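Local coordinates for bifunctional protein PutA (Bdellovibrio bacteriovorus, PDB 5UR2) that probably carries out both oxidations of proline catabolism, taking proline with a flavin and then glutamate semialdehyde with NAD+ to glutamate, at residues B[488-493]-B[811-816]; B[511-516]-B[521-526]; B[573-578]-B[592-597]; B[577-580]-B[584-587]; B[642-647]-B[671-676]. One frame throughout, in Å; residues are numbered along the deposited sequence.

Interaction 1 of 5, residues B[488-493]-B[811-816]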
# COMPACT_ATOMS: atom_id res chain seq x y z
N GLU B 488 10.97 -32.41 30.81
CA GLU B 488 10.73 -31.37 31.80
C GLU B 488 9.28 -30.92 31.78
O GLU B 488 8.72 -30.61 32.83
CB GLU B 488 11.65 -30.17 31.55
CG GLU B 488 13.10 -30.54 31.81
CD GLU B 488 14.07 -29.43 31.50
OE1 GLU B 488 13.65 -28.37 31.00
OE2 GLU B 488 15.27 -29.64 31.76
N ALA B 489 8.67 -30.87 30.59
CA ALA B 489 7.25 -30.52 30.54
C ALA B 489 6.42 -31.57 31.26
O ALA B 489 5.61 -31.24 32.13
CB ALA B 489 6.80 -30.35 29.09
N LYS B 490 6.65 -32.85 30.95
CA LYS B 490 5.85 -33.92 31.55
C LYS B 490 5.97 -33.90 33.07
O LYS B 490 4.97 -34.08 33.78
CB LYS B 490 6.29 -35.27 30.99
CG LYS B 490 5.82 -35.51 29.58
CD LYS B 490 6.71 -36.50 28.82
CE LYS B 490 6.54 -37.91 29.30
NZ LYS B 490 5.36 -38.52 28.60
N ALA B 491 7.18 -33.65 33.59
CA ALA B 491 7.38 -33.59 35.03
C ALA B 491 6.74 -32.36 35.66
O ALA B 491 6.63 -32.32 36.88
CB ALA B 491 8.88 -33.66 35.36
N SER B 492 6.34 -31.36 34.87
CA SER B 492 5.68 -30.20 35.44
C SER B 492 4.15 -30.33 35.46
O SER B 492 3.47 -29.43 35.98
CB SER B 492 6.07 -28.93 34.67
OG SER B 492 5.28 -28.76 33.51
N LEU B 493 3.59 -31.42 34.93
CA LEU B 493 2.13 -31.56 34.84
C LEU B 493 1.53 -31.90 36.19
O LEU B 493 2.17 -32.58 37.00
CB LEU B 493 1.74 -32.63 33.82
CG LEU B 493 2.38 -32.49 32.44
CD1 LEU B 493 1.87 -33.55 31.48
CD2 LEU B 493 2.22 -31.09 31.85
N PRO B 811 1.10 -41.43 19.53
CA PRO B 811 1.13 -40.27 20.42
C PRO B 811 2.10 -39.23 19.88
O PRO B 811 3.14 -39.57 19.30
CB PRO B 811 1.62 -40.85 21.75
CG PRO B 811 1.14 -42.27 21.73
CD PRO B 811 1.23 -42.70 20.27
N ALA B 812 1.72 -37.96 20.02
CA ALA B 812 2.50 -36.89 19.41
C ALA B 812 3.91 -36.83 19.98
O ALA B 812 4.85 -36.42 19.29
CB ALA B 812 1.76 -35.56 19.58
N GLU B 813 4.08 -37.26 21.23
CA GLU B 813 5.40 -37.26 21.84
C GLU B 813 6.38 -38.14 21.08
O GLU B 813 7.58 -37.86 21.08
CB GLU B 813 5.27 -37.70 23.29
CG GLU B 813 6.56 -37.84 24.04
CD GLU B 813 6.33 -38.25 25.49
OE1 GLU B 813 5.16 -38.50 25.88
OE2 GLU B 813 7.34 -38.33 26.23
N ASN B 814 5.89 -39.19 20.42
CA ASN B 814 6.75 -40.12 19.68
C ASN B 814 7.22 -39.47 18.38
O ASN B 814 6.39 -39.13 17.54
CB ASN B 814 5.97 -41.41 19.40
CG ASN B 814 6.82 -42.49 18.73
OD1 ASN B 814 7.78 -42.20 18.01
ND2 ASN B 814 6.46 -43.75 18.98
N PRO B 815 8.54 -39.31 18.16
CA PRO B 815 9.01 -38.64 16.94
C PRO B 815 8.65 -39.37 15.66
O PRO B 815 8.77 -38.77 14.58
CB PRO B 815 10.53 -38.57 17.13
CG PRO B 815 10.84 -39.73 18.06
CD PRO B 815 9.65 -39.81 19.00
N LYS B 816 8.24 -40.64 15.72
CA LYS B 816 7.85 -41.37 14.53
C LYS B 816 6.41 -41.09 14.10
O LYS B 816 5.95 -41.64 13.09
CB LYS B 816 8.05 -42.88 14.75
CG LYS B 816 8.22 -43.71 13.48
CD LYS B 816 9.51 -43.37 12.75
CE LYS B 816 9.62 -44.11 11.43
NZ LYS B 816 8.63 -43.61 10.43
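Lys490 NZ is held by both carboxylate oxygens of Glu813, strongly by OE1 at 2.7 Å and weakly by OE2 at 3.1 Å. This salt bridge joins the last turn of helix 476-491 to a type I beta turn, Pro811 to Asn814, in the loop between helices 790-806 and 825-841 of the aldehyde dehydrogenase half. The two side chains arrive from opposite directions and together span the 10.3 Å between the CA atoms of Lys490 and Glu813, the nearest across the segments. Glu813 reaches out fully extended (chi1 176°, chi2 178°), whereas Lys490 bends at chi3 and chi4, curling its ammonium group back onto the syn lone pair of OE1. The same bend lays Lys490 CD 3.2 Å from Glu813 OE2, so the carboxylate meets methylene as well as charge. No other residues of the two segments touch, and the bridge lies near the surface.

Each side is shaped locally. Ala489 O receives both Ser492 N and Ser492 OG where the helix gives way to loop. Beyond the beta turn, Asn814 forms an Asx turn: its OD1 accepts from Lys816 N at 2.8 Å, the donor tilted 34° from the carbonyl plane.

Interaction 2 of 5, residues B[511-516]-B[521-526]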
# COMPACT_ATOMS: atom_id res chain seq x y z
N ILE B 511 -12.54 -24.83 37.76
CA ILE B 511 -11.36 -25.40 37.13
C ILE B 511 -11.78 -26.34 36.00
O ILE B 511 -12.58 -27.26 36.21
CB ILE B 511 -10.50 -26.14 38.17
CG1 ILE B 511 -9.98 -25.15 39.21
CG2 ILE B 511 -9.33 -26.84 37.48
CD1 ILE B 511 -9.07 -25.78 40.24
N PHE B 512 -11.22 -26.11 34.82
CA PHE B 512 -11.39 -27.00 33.67
C PHE B 512 -10.14 -27.86 33.50
O PHE B 512 -9.03 -27.32 33.44
CB PHE B 512 -11.67 -26.19 32.40
CG PHE B 512 -11.70 -27.02 31.15
CD1 PHE B 512 -12.80 -27.81 30.85
CD2 PHE B 512 -10.61 -27.03 30.28
CE1 PHE B 512 -12.83 -28.57 29.70
CE2 PHE B 512 -10.64 -27.79 29.12
CZ PHE B 512 -11.74 -28.56 28.84
N ASP B 513 -10.31 -29.18 33.47
CA ASP B 513 -9.20 -30.12 33.31
C ASP B 513 -8.99 -30.42 31.83
O ASP B 513 -9.89 -30.96 31.18
CB ASP B 513 -9.46 -31.42 34.08
CG ASP B 513 -9.37 -31.25 35.60
OD1 ASP B 513 -8.72 -30.29 36.08
OD2 ASP B 513 -9.90 -32.10 36.33
N ARG B 514 -7.80 -30.12 31.32
CA ARG B 514 -7.47 -30.37 29.92
C ARG B 514 -6.53 -31.57 29.84
O ARG B 514 -5.38 -31.49 30.27
CB ARG B 514 -6.85 -29.11 29.29
CG ARG B 514 -6.26 -29.33 27.92
CD ARG B 514 -7.26 -29.93 26.92
NE ARG B 514 -6.61 -30.12 25.62
CZ ARG B 514 -7.05 -30.93 24.67
NH1 ARG B 514 -8.15 -31.65 24.84
NH2 ARG B 514 -6.37 -31.02 23.53
N VAL B 515 -7.03 -32.67 29.27
CA VAL B 515 -6.27 -33.91 29.24
C VAL B 515 -5.31 -33.93 28.05
O VAL B 515 -5.47 -33.19 27.07
CB VAL B 515 -7.20 -35.14 29.22
CG1 VAL B 515 -8.09 -35.18 30.48
CG2 VAL B 515 -8.06 -35.13 27.98
N ASN B 516 -4.31 -34.78 28.15
CA ASN B 516 -3.39 -35.05 27.06
C ASN B 516 -4.15 -35.81 25.99
O ASN B 516 -4.60 -36.93 26.24
CB ASN B 516 -2.20 -35.85 27.58
CG ASN B 516 -1.18 -36.17 26.50
OD1 ASN B 516 -1.49 -36.22 25.31
ND2 ASN B 516 0.06 -36.41 26.92
N ASP B 521 -5.97 -40.17 29.97
CA ASP B 521 -6.09 -40.23 31.43
C ASP B 521 -5.09 -39.33 32.14
O ASP B 521 -5.02 -39.36 33.37
CB ASP B 521 -5.95 -41.67 31.92
CG ASP B 521 -4.65 -42.32 31.48
OD1 ASP B 521 -3.77 -41.62 30.92
OD2 ASP B 521 -4.51 -43.53 31.71
N GLN B 522 -4.30 -38.56 31.40
CA GLN B 522 -3.31 -37.65 31.95
C GLN B 522 -3.81 -36.22 31.80
O GLN B 522 -4.20 -35.81 30.70
CB GLN B 522 -1.96 -37.85 31.23
CG GLN B 522 -0.84 -36.92 31.68
CD GLN B 522 0.48 -37.17 30.95
OE1 GLN B 522 0.61 -36.93 29.75
NE2 GLN B 522 1.48 -37.64 31.69
N ILE B 523 -3.82 -35.46 32.89
CA ILE B 523 -4.24 -34.06 32.87
C ILE B 523 -3.04 -33.18 32.59
O ILE B 523 -2.05 -33.22 33.32
CB ILE B 523 -4.90 -33.65 34.20
CG1 ILE B 523 -6.11 -34.53 34.52
CG2 ILE B 523 -5.27 -32.18 34.15
CD1 ILE B 523 -6.78 -34.16 35.84
N VAL B 524 -3.14 -32.35 31.54
CA VAL B 524 -2.04 -31.45 31.20
C VAL B 524 -2.22 -30.08 31.86
O VAL B 524 -1.26 -29.51 32.38
CB VAL B 524 -1.92 -31.32 29.66
CG1 VAL B 524 -0.89 -30.25 29.30
CG2 VAL B 524 -1.51 -32.66 29.05
N GLY B 525 -3.43 -29.55 31.86
CA GLY B 525 -3.70 -28.25 32.45
C GLY B 525 -4.92 -28.26 33.34
O GLY B 525 -5.92 -28.93 33.06
N LYS B 526 -4.84 -27.49 34.42
CA LYS B 526 -5.99 -27.16 35.25
C LYS B 526 -6.21 -25.65 35.11
O LYS B 526 -5.41 -24.86 35.62
CB LYS B 526 -5.76 -27.58 36.71
CG LYS B 526 -5.72 -29.10 36.90
CD LYS B 526 -5.49 -29.50 38.35
CE LYS B 526 -6.33 -30.71 38.76
NZ LYS B 526 -7.74 -30.61 38.31
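Asn516 lays its CB against the CG2 methyl of Val524, 3.6 Å away, and sends its amide on to Gln522. There the two side-chain amides lie nearly coplanar, 18° apart, and Asn516 ND2 donates to Gln522 OE1 at 2.9 Å, almost in line with the C=O bond. Gln522 gets there with an extended chain, its CG trans to the backbone N (chi1 178°). Asn516 OD1 meanwhile accepts from Ser518 N inside the connecting turn, so the one amide serves both the strand pair and the turn. In the backbone, Asn516 N donates to Gln522 O at 2.8 Å.

Between Val515 and Arg514 the pairing slips by one residue: Arg514 O takes two donors, Val524 N at 2.7 Å and Gly525 N at 3.2 Å, while Arg514 N returns a nearly straight bond to Gly525 O. Asp513 then faces Lys526 as a non-hydrogen-bonded pair. Their side chains run alongside each other in the same direction, making a salt bridge whose modelled length is doubtfully short; Lys526 CB also packs on Ile511 CG2, 3.7 Å away. Arg514 leaves its neighbours by a bend at chi2, and its guanidinium group bonds to the carbonyls of Glu582 and Val823.

Strand 523-528 has a second partner in strand 495-501, whereas 511-516 is outermost within this chain. Val524 and Gly525 together oppose Arg514, which is a classic beta bulge in an antiparallel beta hairpin at the margin of a four-stranded mixed sheet.

Interaction 3 of 5, residues B[573-578]-B[592-597]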
# COMPACT_ATOMS: atom_id res chain seq x y z
N PHE B 573 12.24 -24.83 22.28
CA PHE B 573 11.97 -26.22 22.61
C PHE B 573 10.90 -26.35 23.68
O PHE B 573 10.05 -27.26 23.62
CB PHE B 573 13.26 -26.93 23.03
CG PHE B 573 14.21 -27.13 21.89
CD1 PHE B 573 14.05 -28.20 21.04
CD2 PHE B 573 15.21 -26.21 21.63
CE1 PHE B 573 14.90 -28.38 19.96
CE2 PHE B 573 16.07 -26.38 20.56
CZ PHE B 573 15.91 -27.46 19.72
N LYS B 574 10.90 -25.46 24.67
CA LYS B 574 9.88 -25.50 25.71
C LYS B 574 8.49 -25.23 25.11
O LYS B 574 7.49 -25.85 25.50
CB LYS B 574 10.23 -24.50 26.82
CG LYS B 574 9.40 -24.60 28.08
CD LYS B 574 9.86 -23.58 29.14
CE LYS B 574 9.05 -23.71 30.45
NZ LYS B 574 7.65 -23.19 30.35
N LEU B 575 8.44 -24.34 24.10
CA LEU B 575 7.18 -24.02 23.44
C LEU B 575 6.69 -25.17 22.58
O LEU B 575 5.49 -25.43 22.52
CB LEU B 575 7.33 -22.75 22.60
CG LEU B 575 7.62 -21.49 23.42
CD1 LEU B 575 7.96 -20.29 22.54
CD2 LEU B 575 6.42 -21.20 24.31
N ILE B 576 7.60 -25.87 21.90
CA ILE B 576 7.20 -27.05 21.14
C ILE B 576 6.60 -28.09 22.07
O ILE B 576 5.50 -28.62 21.83
CB ILE B 576 8.38 -27.64 20.36
CG1 ILE B 576 8.79 -26.70 19.24
CG2 ILE B 576 8.02 -29.01 19.80
CD1 ILE B 576 10.07 -27.12 18.52
N ALA B 577 7.30 -28.39 23.16
CA ALA B 577 6.86 -29.46 24.05
C ALA B 577 5.44 -29.21 24.54
O ALA B 577 4.63 -30.14 24.60
CB ALA B 577 7.83 -29.61 25.22
N THR B 578 5.10 -27.95 24.85
CA THR B 578 3.75 -27.65 25.33
C THR B 578 2.70 -28.01 24.28
O THR B 578 1.63 -28.55 24.61
CB THR B 578 3.62 -26.17 25.70
OG1 THR B 578 4.67 -25.82 26.60
CG2 THR B 578 2.23 -25.89 26.36
N GLY B 592 6.89 -25.80 13.37
CA GLY B 592 6.36 -24.86 12.40
C GLY B 592 5.44 -23.84 13.05
O GLY B 592 5.39 -22.68 12.62
N ASP B 593 4.70 -24.25 14.09
CA ASP B 593 3.82 -23.32 14.80
C ASP B 593 4.61 -22.21 15.48
O ASP B 593 4.24 -21.03 15.41
CB ASP B 593 2.96 -24.06 15.83
CG ASP B 593 1.67 -23.29 16.17
OD1 ASP B 593 0.67 -23.47 15.45
OD2 ASP B 593 1.65 -22.48 17.13
N ILE B 594 5.71 -22.56 16.15
CA ILE B 594 6.56 -21.55 16.78
C ILE B 594 7.14 -20.62 15.72
O ILE B 594 7.20 -19.39 15.91
CB ILE B 594 7.67 -22.21 17.61
CG1 ILE B 594 7.12 -23.32 18.50
CG2 ILE B 594 8.39 -21.17 18.42
CD1 ILE B 594 5.92 -22.93 19.34
N GLY B 595 7.60 -21.18 14.60
CA GLY B 595 8.16 -20.34 13.55
C GLY B 595 7.15 -19.34 13.01
O GLY B 595 7.47 -18.16 12.79
N GLU B 596 5.92 -19.79 12.79
CA GLU B 596 4.88 -18.89 12.32
C GLU B 596 4.60 -17.79 13.35
O GLU B 596 4.41 -16.63 12.97
CB GLU B 596 3.61 -19.68 11.98
CG GLU B 596 2.50 -18.86 11.28
CD GLU B 596 1.25 -19.69 10.93
OE1 GLU B 596 0.14 -19.20 11.14
OE2 GLU B 596 1.37 -20.81 10.42
N ALA B 597 4.60 -18.14 14.65
CA ALA B 597 4.35 -17.13 15.68
C ALA B 597 5.43 -16.07 15.67
O ALA B 597 5.15 -14.87 15.76
CB ALA B 597 4.25 -17.77 17.07
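Helices 572-583 and 587-611 pass close enough here to bring the CA atoms of Ile576 and Ile594 within 7.0 Å of each other. That short spacing is bridged mainly by one side chain, Ile594, which enters from the second helix and meets two consecutive residues of the first. Its CG1 branch does the touching. CG1 lies opposite the carbonyl carbon, and a further turn at chi2 (-50°) folds the chain, carrying the terminal methyl CD1 over to Leu575 CB at 3.6 Å. Ile594 CG1 remains behind to meet Ile576 CG1 at 3.8 Å, the two isoleucines crossing at a slant. Leu575 thus offers the root of its side chain, while Ile576 offers the first carbon of its longer branch.

The two helices follow one another along the chain within the aldehyde dehydrogenase domain, so this is packing between sequential helices. Other elements enclose the same residues: Leu575 also meets Met680 of helix 671-684, Ile576 meets Met482 of helix 476-491, and Ile594 touches Gln579 and Leu645. Main-chain bonds such as Glu596 N to Gly592 O, 2.9 Å, are kept inside each helix.

No hydrogen bond or charge pair joins the two segments. Because the side chains meet through aliphatic carbons alone, the contact rests on close fit and exclusion of water, with the fold at chi2 of Ile594 setting which carbons meet.

Interaction 4 of 5, residues B[577-580]-B[584-587]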
# COMPACT_ATOMS: atom_id res chain seq x y z
N ALA B 577 7.30 -28.39 23.16
CA ALA B 577 6.86 -29.46 24.05
C ALA B 577 5.44 -29.21 24.54
O ALA B 577 4.63 -30.14 24.60
CB ALA B 577 7.83 -29.61 25.22
N THR B 578 5.10 -27.95 24.85
CA THR B 578 3.75 -27.65 25.33
C THR B 578 2.70 -28.01 24.28
O THR B 578 1.63 -28.55 24.61
CB THR B 578 3.62 -26.17 25.70
OG1 THR B 578 4.67 -25.82 26.60
CG2 THR B 578 2.23 -25.89 26.36
N GLN B 579 2.97 -27.68 23.03
CA GLN B 579 2.04 -27.99 21.96
C GLN B 579 1.96 -29.48 21.70
O GLN B 579 0.89 -30.01 21.39
CB GLN B 579 2.43 -27.24 20.69
CG GLN B 579 2.50 -25.76 20.88
CD GLN B 579 2.38 -25.04 19.57
OE1 GLN B 579 2.03 -25.65 18.56
NE2 GLN B 579 2.69 -23.74 19.56
N VAL B 580 3.09 -30.18 21.80
CA VAL B 580 3.06 -31.64 21.63
C VAL B 580 2.13 -32.26 22.66
O VAL B 580 1.27 -33.09 22.33
CB VAL B 580 4.48 -32.22 21.72
CG1 VAL B 580 4.43 -33.74 21.88
CG2 VAL B 580 5.26 -31.84 20.48
N GLY B 584 -1.53 -32.25 21.01
CA GLY B 584 -1.28 -33.39 20.15
C GLY B 584 -0.56 -33.05 18.85
O GLY B 584 -0.61 -33.82 17.89
N LYS B 585 0.11 -31.91 18.80
CA LYS B 585 0.81 -31.52 17.58
C LYS B 585 2.11 -32.32 17.45
O LYS B 585 2.93 -32.30 18.37
CB LYS B 585 1.09 -30.02 17.62
CG LYS B 585 -0.21 -29.20 17.51
CD LYS B 585 -0.02 -27.78 16.99
CE LYS B 585 0.17 -27.70 15.50
NZ LYS B 585 0.18 -26.29 15.04
N PRO B 586 2.32 -33.05 16.35
CA PRO B 586 3.60 -33.74 16.14
C PRO B 586 4.76 -32.75 16.14
O PRO B 586 4.58 -31.55 15.87
CB PRO B 586 3.44 -34.39 14.76
CG PRO B 586 1.94 -34.53 14.58
CD PRO B 586 1.34 -33.34 15.27
N TRP B 587 5.96 -33.26 16.44
CA TRP B 587 7.16 -32.43 16.60
C TRP B 587 7.31 -31.34 15.54
O TRP B 587 7.47 -30.16 15.87
CB TRP B 587 8.44 -33.29 16.59
CG TRP B 587 8.70 -34.18 17.79
CD1 TRP B 587 7.79 -34.66 18.68
CD2 TRP B 587 9.98 -34.68 18.20
NE1 TRP B 587 8.43 -35.44 19.62
CE2 TRP B 587 9.77 -35.46 19.35
CE3 TRP B 587 11.28 -34.53 17.71
CZ2 TRP B 587 10.81 -36.10 20.02
CZ3 TRP B 587 12.31 -35.18 18.37
CH2 TRP B 587 12.08 -35.95 19.51
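Val580 pushes its CG2 methyl against the main-chain carbonyl of Lys585, CG2 to O 3.2 Å, and the CA-H of Val580 points at the same oxygen. The methyl also reaches Trp587 CD1, 4.2 Å away, approaching the indole obliquely. Beside it, Gln579 and Lys585 run next to each other in the same direction, with Gln579 OE1 3.3 Å from Lys585 CD. Two weak backbone bonds draw the loop onto the helix: Lys585 N to Gln579 O at 3.3 Å, and Gly584 N to Val580 O at 3.2 Å with a bent donor angle of 128°.

These bonds belong to a glycine-terminated helix end. Gly584 is the first residue beyond helix 572-583 to leave helical geometry, and its positive phi of 76° swings the chain aside; two residues on, Pro586 occupies the N-cap position of helix 587-611. Lys585 therefore sits in the tight link between successive helices.

Farther out, Asp593 of the second helix positions both polar tips, OD1 pairing with Lys585 NZ in a salt bridge and OD2 accepting from Gln579 NE2. A kink at chi3 (78°) directs the lysine there. Its NZ also donates to Asn642 O and makes cation-pi contacts with Phe643 and Phe775. The Lys585 side chain is about 12 Å from those of Cys780 and Glu746, the predicted active-site residues. Trp587 NE1 is taken up by Glu813 O.

Interaction 5 of 5, residues B[642-647]-B[671-676]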
# COMPACT_ATOMS: atom_id res chain seq x y z
N ASN B 642 -5.97 -25.05 16.98
CA ASN B 642 -5.22 -25.92 16.07
C ASN B 642 -3.85 -25.36 15.69
O ASN B 642 -2.96 -26.13 15.32
CB ASN B 642 -6.03 -26.25 14.82
CG ASN B 642 -6.23 -25.06 13.92
OD1 ASN B 642 -6.32 -23.92 14.38
ND2 ASN B 642 -6.35 -25.32 12.63
N PHE B 643 -3.67 -24.04 15.71
CA PHE B 643 -2.35 -23.42 15.66
C PHE B 643 -2.23 -22.60 16.94
O PHE B 643 -2.38 -21.37 16.91
CB PHE B 643 -2.15 -22.57 14.40
CG PHE B 643 -2.00 -23.39 13.15
CD1 PHE B 643 -3.11 -23.86 12.48
CD2 PHE B 643 -0.74 -23.69 12.65
CE1 PHE B 643 -2.98 -24.63 11.32
CE2 PHE B 643 -0.59 -24.45 11.49
CZ PHE B 643 -1.73 -24.93 10.83
N PRO B 644 -1.95 -23.26 18.06
CA PRO B 644 -2.30 -22.68 19.37
C PRO B 644 -1.43 -21.50 19.79
O PRO B 644 -1.90 -20.69 20.60
CB PRO B 644 -2.16 -23.86 20.34
CG PRO B 644 -1.19 -24.79 19.66
CD PRO B 644 -1.42 -24.63 18.18
N LEU B 645 -0.21 -21.36 19.28
CA LEU B 645 0.57 -20.15 19.56
C LEU B 645 0.54 -19.17 18.40
O LEU B 645 0.38 -17.96 18.62
CB LEU B 645 2.04 -20.49 19.88
CG LEU B 645 2.99 -19.37 20.35
CD1 LEU B 645 2.60 -18.88 21.76
CD2 LEU B 645 4.45 -19.77 20.30
N ALA B 646 0.66 -19.67 17.16
CA ALA B 646 0.89 -18.81 16.00
C ALA B 646 -0.31 -17.89 15.73
O ALA B 646 -0.16 -16.67 15.64
CB ALA B 646 1.23 -19.65 14.77
N ILE B 647 -1.51 -18.47 15.58
CA ILE B 647 -2.66 -17.65 15.21
C ILE B 647 -3.00 -16.66 16.33
O ILE B 647 -3.16 -15.46 16.10
CB ILE B 647 -3.86 -18.54 14.82
CG1 ILE B 647 -3.55 -19.24 13.49
CG2 ILE B 647 -5.14 -17.70 14.76
CD1 ILE B 647 -4.68 -20.14 12.93
N THR B 671 -5.17 -23.67 26.33
CA THR B 671 -4.89 -22.54 27.21
C THR B 671 -3.53 -22.66 27.90
O THR B 671 -2.91 -21.63 28.21
CB THR B 671 -6.02 -22.38 28.21
OG1 THR B 671 -7.23 -22.08 27.50
CG2 THR B 671 -5.73 -21.26 29.21
N VAL B 672 -3.01 -23.87 28.12
CA VAL B 672 -1.63 -23.97 28.60
C VAL B 672 -0.66 -23.35 27.60
O VAL B 672 0.28 -22.64 27.99
CB VAL B 672 -1.26 -25.44 28.90
CG1 VAL B 672 0.17 -25.53 29.37
CG2 VAL B 672 -2.18 -26.00 29.95
N VAL B 673 -0.89 -23.55 26.30
CA VAL B 673 -0.05 -22.89 25.30
C VAL B 673 -0.17 -21.37 25.44
O VAL B 673 0.83 -20.64 25.46
CB VAL B 673 -0.42 -23.35 23.88
CG1 VAL B 673 0.31 -22.50 22.82
CG2 VAL B 673 -0.07 -24.81 23.69
N ALA B 674 -1.40 -20.88 25.54
CA ALA B 674 -1.62 -19.44 25.60
C ALA B 674 -1.09 -18.84 26.90
O ALA B 674 -0.68 -17.67 26.92
CB ALA B 674 -3.10 -19.14 25.42
N TRP B 675 -1.14 -19.62 27.98
CA TRP B 675 -0.52 -19.20 29.23
C TRP B 675 0.97 -18.94 29.03
O TRP B 675 1.49 -17.90 29.48
CB TRP B 675 -0.79 -20.28 30.27
CG TRP B 675 -0.02 -20.29 31.57
CD1 TRP B 675 0.94 -21.19 31.93
CD2 TRP B 675 -0.22 -19.43 32.70
NE1 TRP B 675 1.37 -20.93 33.22
CE2 TRP B 675 0.68 -19.86 33.71
CE3 TRP B 675 -1.06 -18.34 32.96
CZ2 TRP B 675 0.76 -19.22 34.95
CZ3 TRP B 675 -0.97 -17.71 34.20
CH2 TRP B 675 -0.06 -18.15 35.18
N GLY B 676 1.64 -19.82 28.29
CA GLY B 676 3.02 -19.55 27.93
C GLY B 676 3.18 -18.25 27.16
O GLY B 676 4.12 -17.48 27.41
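Pro644 meets Val673 through CB and CG of its ring, obliquely, and the flat peptide group that follows, Pro644 to Leu645, has the CG1 methyl of Val673 over one face. The methyl stands almost directly above the carbonyl carbon, 3.6 Å from Pro644 O and 3.8 Å from Leu645 N. At the ring, Pro644 CB is 3.8 Å from Val673 CG1, while Pro644 CG is 4.2 Å from each of the two valine methyls. Leu645 adds its CB, 4.0 Å from Val673 CG1. That methyl carries most of the contact because it stands trans to the valine backbone N (chi1 171°), with CG2 left to cover the proline side. Elsewhere the proline ring touches Gln579 and Lys585.

Residues 642-644 are the Asn-Phe-Pro of the Trp-Asn-Phe-Pro sequence familiar in aldehyde dehydrogenases, and Leu645 follows, leading into helix 646-657. Val673 lies in the first turn of helix 671-684. Both helices connect parallel strands of the Rossmann-type sheet, the former as the beta-alpha-beta crossover from strand 623-638 to 661-665.

Carboxylates hold the backbone on each side. Asp593 OD2 accepts from Leu645 N and Ala646 N at the start of one helix; the carboxylate of Glu582 takes Val672 N on OE2 and Val673 N on OE1 at the start of the other. Such placement would probably be favoured by the helix dipoles. The ring of Pro644 is about 12 Å from the side chain of Cys780, a predicted active-site residue.

Overall arrangement
Helix 572-583 is the common thread: interactions 3 and 4 share Ala577 and Thr578, and their centres lie 8 Å apart. Asp593 joins three sites, with OD1 2.9 Å from Lys585 NZ in interaction 4 and OD2 3.0 Å from Ala646 N in interaction 5. Interaction 1 closes a loop of the chain that encloses all the others. It touches interaction 4 where Glu813 O lies 3.0 Å from Trp587 NE1, and interaction 2 where Leu493 packs on the hairpin. Gly525 CA in turn meets Val672 CG2 at 3.7 Å, linking interactions 2 and 5. Interactions 4 and 5 come nearest the predicted catalytic Cys780, each about 12 Å between side chains; the other three lie away from the annotated sites.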